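Local atomic coordinates of outer membrane protein Omp121 (Bacteroides thetaiotaomicron, PDB entry 5FQ8), a protein that probably takes up nutrients across the outer membrane as a calcium-binding, TonB-dependent transporter whose barrel is closed by a plug domain. Residues V665-N671 and R698-L704. Numbering follows the deposited sequence.
Sequences VSYYNRN and RNRGIEL
The ring of Tyr668 lies across the backbone of Gly701, whose N sits over the ring face, 3.2 Å from CE1, while CA makes a CH-pi contact 4.0 Å from the ring centroid. Turned between its backbone N and carbonyl carbon (chi1 58°), the tyrosine leans over the neighbouring strand; glycine suits the place, since a side chain here would probably collide with the hydroxyl. This is the tyrosine-over-glycine pairing known from antiparallel barrels, here in a hydrogen-bonded pair. The Glu703 side chain crosses that of Tyr668 at about a right angle, its carboxylate turned 43° from the ring plane, with Glu703 OE2 3.5 Å from Tyr668 CE2, and forms a salt bridge with Arg89. Replacing Tyr668 by an alanine would probably uncover Gly701 and leave Asn727 without the hydroxyl it bonds. Arg670, bridged to Glu647, Asn699 and Ser666 share this buried polar face.

The other, more exposed face is a row of cross-strand neighbours side by side, none laid over the partner strand as Tyr668 is. Tyr667 CE1 lies 3.5 Å from Ile702 CG1, and Val665 CG2 meets Leu704 CD1, as suits a barrel's outer surface. The chemistry implies a polar, charge-paired lumen wall, with Arg670 and Asn699 also bonded to Ala158 and Val91 of the plug domain.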
loop_
_atom_site.group_PDB
_atom_site.type_symbol
_atom_site.label_atom_id
_atom_site.label_comp_id
_atom_site.label_asym_id
_atom_site.label_seq_id
_atom_site.Cartn_x
_atom_site.Cartn_y
_atom_site.Cartn_z
ATOM N N VAL B 665 -35.659 -39.277 18.423
ATOM C CA VAL B 665 -36.310 -38.748 17.229
ATOM C C VAL B 665 -36.808 -37.345 17.515
ATOM O O VAL B 665 -37.492 -37.119 18.514
ATOM C CB VAL B 665 -37.489 -39.621 16.768
ATOM C CG1 VAL B 665 -38.038 -39.100 15.449
ATOM C CG2 VAL B 665 -37.056 -41.034 16.624
ATOM N N SER B 666 -36.499 -36.417 16.624
ATOM C CA SER B 666 -36.973 -35.048 16.731
ATOM C C SER B 666 -37.639 -34.623 15.433
ATOM O O SER B 666 -37.209 -35.015 14.347
ATOM C CB SER B 666 -35.832 -34.116 17.071
ATOM O OG SER B 666 -35.234 -34.521 18.282
ATOM N N TYR B 667 -38.707 -33.841 15.561
ATOM C CA TYR B 667 -39.399 -33.228 14.434
ATOM C C TYR B 667 -39.476 -31.734 14.688
ATOM O O TYR B 667 -40.015 -31.311 15.710
ATOM C CB TYR B 667 -40.805 -33.795 14.266
ATOM C CG TYR B 667 -40.864 -35.232 13.819
ATOM C CD1 TYR B 667 -40.851 -35.558 12.475
ATOM C CD2 TYR B 667 -40.966 -36.268 14.745
ATOM C CE1 TYR B 667 -40.917 -36.864 12.064
ATOM C CE2 TYR B 667 -41.034 -37.583 14.341
ATOM C CZ TYR B 667 -41.006 -37.872 12.999
ATOM O OH TYR B 667 -41.068 -39.171 12.579
ATOM N N TYR B 668 -38.956 -30.942 13.759
ATOM C CA TYR B 668 -38.812 -29.507 13.956
ATOM C C TYR B 668 -39.387 -28.729 12.787
ATOM O O TYR B 668 -39.396 -29.188 11.646
ATOM C CB TYR B 668 -37.366 -29.115 14.134
ATOM C CG TYR B 668 -36.497 -29.506 12.978
ATOM C CD1 TYR B 668 -36.339 -28.675 11.884
ATOM C CD2 TYR B 668 -35.812 -30.695 12.994
ATOM C CE1 TYR B 668 -35.539 -29.033 10.840
ATOM C CE2 TYR B 668 -35.014 -31.061 11.958
ATOM C CZ TYR B 668 -34.884 -30.232 10.886
ATOM O OH TYR B 668 -34.071 -30.626 9.870
ATOM N N ASN B 669 -39.827 -27.516 13.087
ATOM C CA ASN B 669 -40.400 -26.617 12.094
ATOM C C ASN B 669 -39.897 -25.214 12.411
ATOM O O ASN B 669 -40.358 -24.595 13.370
ATOM C CB ASN B 669 -41.923 -26.698 12.119
ATOM C CG ASN B 669 -42.578 -25.655 11.257
ATOM O OD1 ASN B 669 -42.759 -25.853 10.068
ATOM N ND2 ASN B 669 -42.955 -24.539 11.860
ATOM N N ARG B 670 -38.963 -24.719 11.602
ATOM C CA ARG B 670 -38.198 -23.505 11.873
ATOM C C ARG B 670 -38.532 -22.436 10.844
ATOM O O ARG B 670 -38.446 -22.695 9.641
ATOM C CB ARG B 670 -36.702 -23.825 11.824
ATOM C CG ARG B 670 -35.778 -22.881 12.510
ATOM C CD ARG B 670 -34.365 -23.304 12.164
ATOM N NE ARG B 670 -33.404 -23.121 13.249
ATOM C CZ ARG B 670 -33.205 -23.996 14.224
ATOM N NH1 ARG B 670 -33.911 -25.102 14.262
ATOM N NH2 ARG B 670 -32.313 -23.759 15.165
ATOM N N ASN B 671 -38.897 -21.237 11.306
ATOM C CA ASN B 671 -39.185 -20.102 10.421
ATOM C C ASN B 671 -38.364 -18.902 10.862
ATOM O O ASN B 671 -38.601 -18.351 11.937
ATOM C CB ASN B 671 -40.674 -19.741 10.420
ATOM C CG ASN B 671 -41.500 -20.661 9.545
ATOM O OD1 ASN B 671 -42.309 -21.439 10.037
ATOM N ND2 ASN B 671 -41.298 -20.581 8.242
ATOM N N ARG B 698 -37.705 -21.190 5.744
ATOM C CA ARG B 698 -38.235 -22.295 6.519
ATOM C C ARG B 698 -37.313 -23.498 6.426
ATOM O O ARG B 698 -36.830 -23.839 5.344
ATOM C CB ARG B 698 -39.635 -22.667 6.041
ATOM C CG ARG B 698 -40.347 -23.627 6.943
ATOM C CD ARG B 698 -41.745 -23.849 6.480
ATOM N NE ARG B 698 -41.755 -24.581 5.230
ATOM C CZ ARG B 698 -42.832 -24.744 4.479
ATOM N NH1 ARG B 698 -43.985 -24.215 4.850
ATOM N NH2 ARG B 698 -42.750 -25.437 3.359
ATOM N N ASN B 699 -37.054 -24.116 7.576
ATOM C CA ASN B 699 -36.340 -25.385 7.658
ATOM C C ASN B 699 -37.181 -26.344 8.491
ATOM O O ASN B 699 -37.436 -26.089 9.669
ATOM C CB ASN B 699 -34.948 -25.209 8.261
ATOM C CG ASN B 699 -33.988 -24.545 7.309
ATOM O OD1 ASN B 699 -33.434 -25.179 6.419
ATOM N ND2 ASN B 699 -33.783 -23.255 7.497
ATOM N N ARG B 700 -37.632 -27.425 7.867
ATOM C CA ARG B 700 -38.386 -28.494 8.509
ATOM C C ARG B 700 -37.675 -29.809 8.264
ATOM O O ARG B 700 -37.065 -30.007 7.209
ATOM C CB ARG B 700 -39.807 -28.633 7.950
ATOM C CG ARG B 700 -40.781 -27.535 8.269
ATOM C CD ARG B 700 -42.217 -27.947 7.894
ATOM N NE ARG B 700 -42.310 -28.717 6.656
ATOM C CZ ARG B 700 -43.434 -28.877 5.966
ATOM N NH1 ARG B 700 -44.554 -28.307 6.385
ATOM N NH2 ARG B 700 -43.437 -29.597 4.851
ATOM N N GLY B 701 -37.784 -30.725 9.214
ATOM C CA GLY B 701 -37.212 -32.035 8.992
ATOM C C GLY B 701 -37.317 -32.981 10.160
ATOM O O GLY B 701 -38.105 -32.788 11.083
ATOM N N ILE B 702 -36.499 -34.021 10.083
ATOM C CA ILE B 702 -36.500 -35.127 11.031
ATOM C C ILE B 702 -35.066 -35.388 11.451
ATOM O O ILE B 702 -34.176 -35.474 10.602
ATOM C CB ILE B 702 -37.102 -36.407 10.421
ATOM C CG1 ILE B 702 -38.430 -36.128 9.746
ATOM C CG2 ILE B 702 -37.321 -37.438 11.482
ATOM C CD1 ILE B 702 -38.958 -37.321 8.999
ATOM N N GLU B 703 -34.849 -35.537 12.753
ATOM C CA GLU B 703 -33.559 -35.922 13.307
ATOM C C GLU B 703 -33.761 -37.209 14.079
ATOM O O GLU B 703 -34.490 -37.231 15.074
ATOM C CB GLU B 703 -32.980 -34.833 14.220
ATOM C CG GLU B 703 -32.537 -33.568 13.514
ATOM C CD GLU B 703 -32.426 -32.377 14.437
ATOM O OE1 GLU B 703 -32.593 -32.551 15.658
ATOM O OE2 GLU B 703 -32.178 -31.262 13.938
ATOM N N LEU B 704 -33.105 -38.267 13.634
ATOM C CA LEU B 704 -33.322 -39.599 14.167
ATOM C C LEU B 704 -31.984 -40.230 14.513
ATOM O O LEU B 704 -31.060 -40.216 13.698
ATOM C CB LEU B 704 -34.085 -40.439 13.148
ATOM C CG LEU B 704 -34.052 -41.950 13.196
ATOM C CD1 LEU B 704 -34.612 -42.417 14.507
ATOM C CD2 LEU B 704 -34.882 -42.448 12.050
HETATM O O HOH W 1 -33.041 -36.565 17.358
#